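Local coordinates for lipoprotein LpqN (Mycobacterium tuberculosis, PDB 6E5F) that supports cell envelope biogenesis, binds a lauryl trehaloside in a lipid pocket and interacts with periplasmic loop domains of the mycolate transporters MmpL3 and MmpL11, at residues Thr73-His76 with His77-Gly81; Pro134-Val137 with Leu138-Pro142. All coordinates share one frame; numbering follows the deposited sequence.

Contact 1: residues Thr73-His76 with His77-Gly81; sequences TPVH and HGDPG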
ATOM      1  N   THR A  73      -8.989   7.410  10.918  1.00 25.84           N
ATOM      2  CA  THR A  73     -10.273   6.811  10.617  0.58 32.26           C
ATOM      3  C   THR A  73     -10.212   6.139   9.251  1.00 28.98           C
ATOM      4  O   THR A  73      -9.601   6.662   8.312  1.00 24.89           O
ATOM      5  CB  THR A  73     -11.406   7.850  10.654  0.58 36.88           C
ATOM      6  OG1 THR A  73     -11.179   8.860   9.669  0.58 30.52           O
ATOM      7  CG2 THR A  73     -11.493   8.497  12.038  0.58 39.78           C
ATOM      8  N   PRO A  74     -10.801   4.954   9.122  1.00 27.88           N
ATOM      9  CA  PRO A  74     -10.790   4.277   7.821  1.00 23.79           C
ATOM     10  C   PRO A  74     -11.651   5.036   6.825  1.00 23.89           C
ATOM     11  O   PRO A  74     -12.654   5.652   7.184  1.00 26.23           O
ATOM     12  CB  PRO A  74     -11.390   2.902   8.132  1.00 30.50           C
ATOM     13  CG  PRO A  74     -12.262   3.137   9.301  1.00 37.52           C
ATOM     14  CD  PRO A  74     -11.587   4.201  10.120  1.00 35.56           C
ATOM     15  N   VAL A  75     -11.246   4.993   5.562  1.00 22.92           N
ATOM     16  CA  VAL A  75     -11.945   5.680   4.483  1.00 22.26           C
ATOM     17  C   VAL A  75     -12.402   4.645   3.469  1.00 22.96           C
ATOM     18  O   VAL A  75     -11.674   3.691   3.172  1.00 24.86           O
ATOM     19  CB  VAL A  75     -11.031   6.723   3.806  1.00 23.12           C
ATOM     20  CG1 VAL A  75     -11.786   7.470   2.726  1.00 22.06           C
ATOM     21  CG2 VAL A  75     -10.459   7.679   4.840  1.00 25.13           C
ATOM     22  N   HIS A  76     -13.605   4.834   2.934  1.00 25.87           N
ATOM     23  CA  HIS A  76     -14.156   3.936   1.931  1.00 26.59           C
ATOM     24  C   HIS A  76     -14.587   4.739   0.716  1.00 29.28           C
ATOM     25  O   HIS A  76     -14.799   5.953   0.790  1.00 28.33           O
ATOM     26  CB  HIS A  76     -15.308   3.120   2.517  1.00 32.66           C
ATOM     27  CG  HIS A  76     -14.913   2.328   3.722  1.00 28.48           C
ATOM     28  ND1 HIS A  76     -14.136   1.194   3.643  1.00 39.92           N
ATOM     29  CD2 HIS A  76     -15.154   2.531   5.038  1.00 39.07           C
ATOM     30  CE1 HIS A  76     -13.935   0.717   4.858  1.00 43.11           C
ATOM     31  NE2 HIS A  76     -14.541   1.510   5.723  1.00 44.78           N
ATOM     32  N   HIS A  77     -14.679   4.052  -0.420  1.00 27.47           N
ATOM     33  CA  HIS A  77     -15.084   4.704  -1.658  1.00 31.58           C
ATOM     34  C   HIS A  77     -16.400   5.439  -1.461  1.00 36.05           C
ATOM     35  O   HIS A  77     -17.350   4.889  -0.904  1.00 31.18           O
ATOM     36  CB  HIS A  77     -15.227   3.663  -2.769  1.00 31.66           C
ATOM     37  CG  HIS A  77     -13.919   3.201  -3.330  1.00 26.68           C
ATOM     38  ND1 HIS A  77     -13.149   2.231  -2.723  1.00 27.91           N
ATOM     39  CD2 HIS A  77     -13.239   3.583  -4.437  1.00 26.62           C
ATOM     40  CE1 HIS A  77     -12.054   2.035  -3.434  1.00 26.88           C
ATOM     41  NE2 HIS A  77     -12.081   2.844  -4.478  1.00 26.81           N
ATOM     42  N   GLY A  78     -16.435   6.695  -1.897  1.00 34.46           N
ATOM     43  CA  GLY A  78     -17.632   7.505  -1.815  1.00 35.18           C
ATOM     44  C   GLY A  78     -17.820   8.260  -0.519  1.00 35.24           C
ATOM     45  O   GLY A  78     -18.833   8.963  -0.377  1.00 37.46           O
ATOM     46  N   ASP A  79     -16.894   8.147   0.424  1.00 30.76           N
ATOM     47  CA  ASP A  79     -17.041   8.855   1.689  1.00 30.53           C
ATOM     48  C   ASP A  79     -16.977  10.358   1.444  1.00 29.73           C
ATOM     49  O   ASP A  79     -16.065  10.826   0.749  1.00 30.02           O
ATOM     50  CB  ASP A  79     -15.929   8.471   2.654  1.00 27.47           C
ATOM     51  CG  ASP A  79     -16.191   7.160   3.369  1.00 35.11           C
ATOM     52  OD1 ASP A  79     -17.265   6.559   3.158  1.00 37.90           O
ATOM     53  OD2 ASP A  79     -15.313   6.743   4.153  1.00 32.50           O
ATOM     54  N   PRO A  80     -17.897  11.144   1.998  1.00 31.52           N
ATOM     55  CA  PRO A  80     -17.765  12.602   1.906  1.00 32.94           C
ATOM     56  C   PRO A  80     -16.418  13.072   2.440  1.00 29.73           C
ATOM     57  O   PRO A  80     -15.911  12.566   3.446  1.00 32.41           O
ATOM     58  CB  PRO A  80     -18.922  13.112   2.768  1.00 34.57           C
ATOM     59  CG  PRO A  80     -19.956  12.047   2.654  1.00 45.20           C
ATOM     60  CD  PRO A  80     -19.194  10.749   2.583  1.00 34.74           C
ATOM     61  N   GLY A  81     -15.832  14.044   1.743  1.00 31.30           N
ATOM     62  CA  GLY A  81     -14.582  14.642   2.155  1.00 30.90           C
ATOM     63  C   GLY A  81     -13.337  13.879   1.769  1.00 28.57           C
ATOM     64  O   GLY A  81     -12.230  14.331   2.101  1.00 30.57           O
TER
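A type II beta turn from His-76 to Asp-79 follows strand 70-74, and the first and last residues of the turn are tied together twice, once by backbone and once by side chain. The backbone bond closes the turn: Asp-79 N donates to His-76 O over 3.1 Å. The second bond runs the other way, from His-76 N to Asp-79 OD2, at 2.8 Å and nearly straight (164°). Here the N-H meets the oxygen from above the carboxylate plane, rising 67° out of it, instead of approaching within that plane. With chi1 at -81°, CG of Asp-79 lies beside its own backbone N and anti to the carbonyl carbon, which folds the carboxylate back over the peptide of His-76; Asp-79 CG comes within 3.2 Å of His-76 O. The side-chain bond holds the carboxylate against the residue whose carbonyl closes the turn. On the strand side, OD2 of Asp-79 also lies 3.5 Å from Val-75 CA, and the CG1 branch of Val-75 passes obliquely beside the carboxylate, 3.9 Å from the same OD2. Between the two bonded ends, Gly-78 occupies the third position of the turn with a positive phi, the conformation expected there in type II geometry. His-77, at the second position, points its CB away from the preceding segment; its ring stacks on Tyr-104 and its ND1 is hydrogen-bonded to Glu-98. The contact lies at the surface, where strand 70-74 leaves its pairing with strand 120-130: Thr-73 and Val-75 pair through their backbones with Lys-127 and Leu-125 of that strand, while past the turn the chain leads on to strand 84-86.

Contact 2: residues Pro134-Val137 with Leu138-Pro142; sequences PAKV and LQFAP
This is a local side-chain and backbone contact along the short helix 134-140, a partly buried element lying against the main antiparallel sheet. Lys-136 and Gln-139, three residues apart, run side by side in the same direction, and their polar ends meet in a hydrogen bond from Lys-136 NZ to Gln-139 OE1 of 2.8 Å. The ammonium does not use a lone-pair direction: it sits above the amide carbonyl plane, 42° out of it, with a C=O...N angle of 110°. The two chains reach this meeting by different routes. Lys-136 is bent at chi2 and chi3, which turns its outer end toward Gln-139 and Phe-140, whereas Gln-139 has CG anti to its backbone N (chi1 -176°) and stays extended beyond it. The bend also brings Lys-136 CD to 3.1 Å from Gln-139 OE1 and sets its CE against the ring of Phe-140, one turn on, at 3.7 Å from CZ; the lysine and phenylalanine side chains pass at a slant. The Phe-140 ring is placed near the backbone as well, with CD2 3.2 Å from Lys-136 O. Lys-136 O accepts Phe-140 N at 3.1 Å, and Gln-139 N is likewise bound to Ala-135 O at 3.0 Å. The i to i+4 bond from Leu-138 N to Pro-134 O is weak, and Phe-140 N makes a further weak bond to Val-137 O. The helix and the residues after it are covered from several sides of the fold. Pro-134, Val-137 and Leu-138 pack on Val-189 of strand 179-192, and Ala-141 and Pro-142 rest on Trp-168 of strand 165-176; Val-137 and Ala-141 also touch Ile-61 of helix 61-66, while Phe-140 meets Tyr-59 edge-to-face.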
ATOM      1  N   PRO A 134       2.658  15.449   7.025  1.00 24.33           N
ATOM      2  CA  PRO A 134       2.691  14.483   5.919  1.00 23.32           C
ATOM      3  C   PRO A 134       4.080  13.959   5.623  1.00 22.24           C
ATOM      4  O   PRO A 134       4.224  12.806   5.198  1.00 21.77           O
ATOM      5  CB  PRO A 134       2.104  15.268   4.734  1.00 25.60           C
ATOM      6  CG  PRO A 134       2.206  16.709   5.127  1.00 26.20           C
ATOM      7  CD  PRO A 134       2.083  16.747   6.618  1.00 25.91           C
ATOM      8  N   ALA A 135       5.117  14.768   5.856  1.00 24.98           N
ATOM      9  CA  ALA A 135       6.472  14.303   5.591  1.00 24.41           C
ATOM     10  C   ALA A 135       6.879  13.182   6.537  1.00 25.97           C
ATOM     11  O   ALA A 135       7.658  12.306   6.153  1.00 27.09           O
ATOM     12  CB  ALA A 135       7.461  15.462   5.692  1.00 28.05           C
ATOM     13  N   LYS A 136       6.372  13.187   7.773  1.00 23.93           N
ATOM     14  CA  LYS A 136       6.733  12.123   8.703  1.00 24.48           C
ATOM     15  C   LYS A 136       6.068  10.806   8.326  1.00 24.65           C
ATOM     16  O   LYS A 136       6.622   9.736   8.594  1.00 23.65           O
ATOM     17  CB  LYS A 136       6.390  12.515  10.142  1.00 27.45           C
ATOM     18  CG  LYS A 136       7.164  13.729  10.668  1.00 31.13           C
ATOM     19  CD  LYS A 136       8.682  13.514  10.714  1.00 53.06           C
ATOM     20  CE  LYS A 136       9.125  12.787  11.972  1.00 63.99           C
ATOM     21  NZ  LYS A 136      10.613  12.766  12.104  1.00 63.93           N
ATOM     22  N   VAL A 137       4.889  10.851   7.707  1.00 23.16           N
ATOM     23  CA  VAL A 137       4.267   9.621   7.228  1.00 20.81           C
ATOM     24  C   VAL A 137       5.186   8.933   6.234  1.00 21.87           C
ATOM     25  O   VAL A 137       5.417   7.722   6.307  1.00 21.49           O
ATOM     26  CB  VAL A 137       2.882   9.909   6.623  1.00 20.30           C
ATOM     27  CG1 VAL A 137       2.274   8.637   6.037  1.00 21.16           C
ATOM     28  CG2 VAL A 137       1.959  10.504   7.669  1.00 27.36           C
ATOM     29  N   LEU A 138       5.715   9.696   5.282  1.00 19.66           N
ATOM     30  CA  LEU A 138       6.658   9.148   4.308  0.56 20.72           C
ATOM     31  C   LEU A 138       7.923   8.654   4.994  1.00 21.19           C
ATOM     32  O   LEU A 138       8.463   7.597   4.651  1.00 22.55           O
ATOM     33  CB  LEU A 138       7.013  10.225   3.278  0.56 21.25           C
ATOM     34  CG  LEU A 138       5.878  10.742   2.389  0.56 23.12           C
ATOM     35  CD1 LEU A 138       6.254  12.063   1.746  0.56 27.23           C
ATOM     36  CD2 LEU A 138       5.540   9.719   1.318  0.56 22.05           C
ATOM     37  N   GLN A 139       8.416   9.418   5.976  1.00 21.15           N
ATOM     38  CA  GLN A 139       9.642   9.037   6.666  1.00 22.02           C
ATOM     39  C   GLN A 139       9.526   7.656   7.299  1.00 25.50           C
ATOM     40  O   GLN A 139      10.479   6.870   7.268  1.00 26.15           O
ATOM     41  CB  GLN A 139      10.002  10.088   7.717  1.00 27.20           C
ATOM     42  CG  GLN A 139      11.317   9.822   8.424  1.00 28.72           C
ATOM     43  CD  GLN A 139      11.717  10.949   9.361  1.00 35.40           C
ATOM     44  OE1 GLN A 139      11.075  11.997   9.404  1.00 39.39           O
ATOM     45  NE2 GLN A 139      12.785  10.734  10.119  1.00 42.12           N
ATOM     46  N   PHE A 140       8.368   7.328   7.869  1.00 22.17           N
ATOM     47  CA  PHE A 140       8.194   6.082   8.605  1.00 21.75           C
ATOM     48  C   PHE A 140       7.536   4.981   7.782  1.00 19.96           C
ATOM     49  O   PHE A 140       7.348   3.872   8.300  1.00 23.55           O
ATOM     50  CB  PHE A 140       7.397   6.339   9.888  1.00 25.01           C
ATOM     51  CG  PHE A 140       8.047   7.330  10.807  1.00 26.43           C
ATOM     52  CD1 PHE A 140       9.401   7.244  11.094  1.00 29.48           C
ATOM     53  CD2 PHE A 140       7.312   8.358  11.367  1.00 28.23           C
ATOM     54  CE1 PHE A 140      10.004   8.156  11.931  1.00 33.89           C
ATOM     55  CE2 PHE A 140       7.911   9.273  12.206  1.00 32.49           C
ATOM     56  CZ  PHE A 140       9.258   9.172  12.491  1.00 35.60           C
ATOM     57  N   ALA A 141       7.217   5.243   6.521  1.00 21.03           N
ATOM     58  CA  ALA A 141       6.617   4.222   5.663  1.00 18.61           C
ATOM     59  C   ALA A 141       7.401   2.910   5.608  1.00 18.67           C
ATOM     60  O   ALA A 141       6.757   1.847   5.619  1.00 23.64           O
ATOM     61  CB  ALA A 141       6.435   4.794   4.250  1.00 21.08           C
ATOM     62  N   PRO A 142       8.734   2.892   5.536  1.00 20.05           N
ATOM     63  CA  PRO A 142       9.425   1.596   5.412  1.00 22.08           C
ATOM     64  C   PRO A 142       9.379   0.737   6.665  1.00 23.92           C
ATOM     65  O   PRO A 142       9.679  -0.461   6.578  1.00 24.09           O
ATOM     66  CB  PRO A 142      10.857   1.979   5.021  1.00 32.18           C
ATOM     67  CG  PRO A 142      11.007   3.405   5.320  1.00 27.11           C
ATOM     68  CD  PRO A 142       9.646   4.036   5.368  1.00 20.94           C
TER

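Contact 1 precedes contact 2 along the chain, and both fall within the Lpp-LpqN family region, a member of the Mog1p/PsbP clan. Their centres are 21 Å apart and their nearest atoms about 12 Å, without touching. Strand 120-130 connects them: it pairs with strand 70-74, which leads into contact 1, and it comes just before helix 134-140 of contact 2. One contact thus continues from a sheet strand into a surface turn, while the other lies within a helix and its following residues, which pack on strands 165-176 and 179-192. These two strands also contribute residues to the lauryl trehaloside pocket, but the side chain of Ala-141 is about 12 Å from the bound ligand.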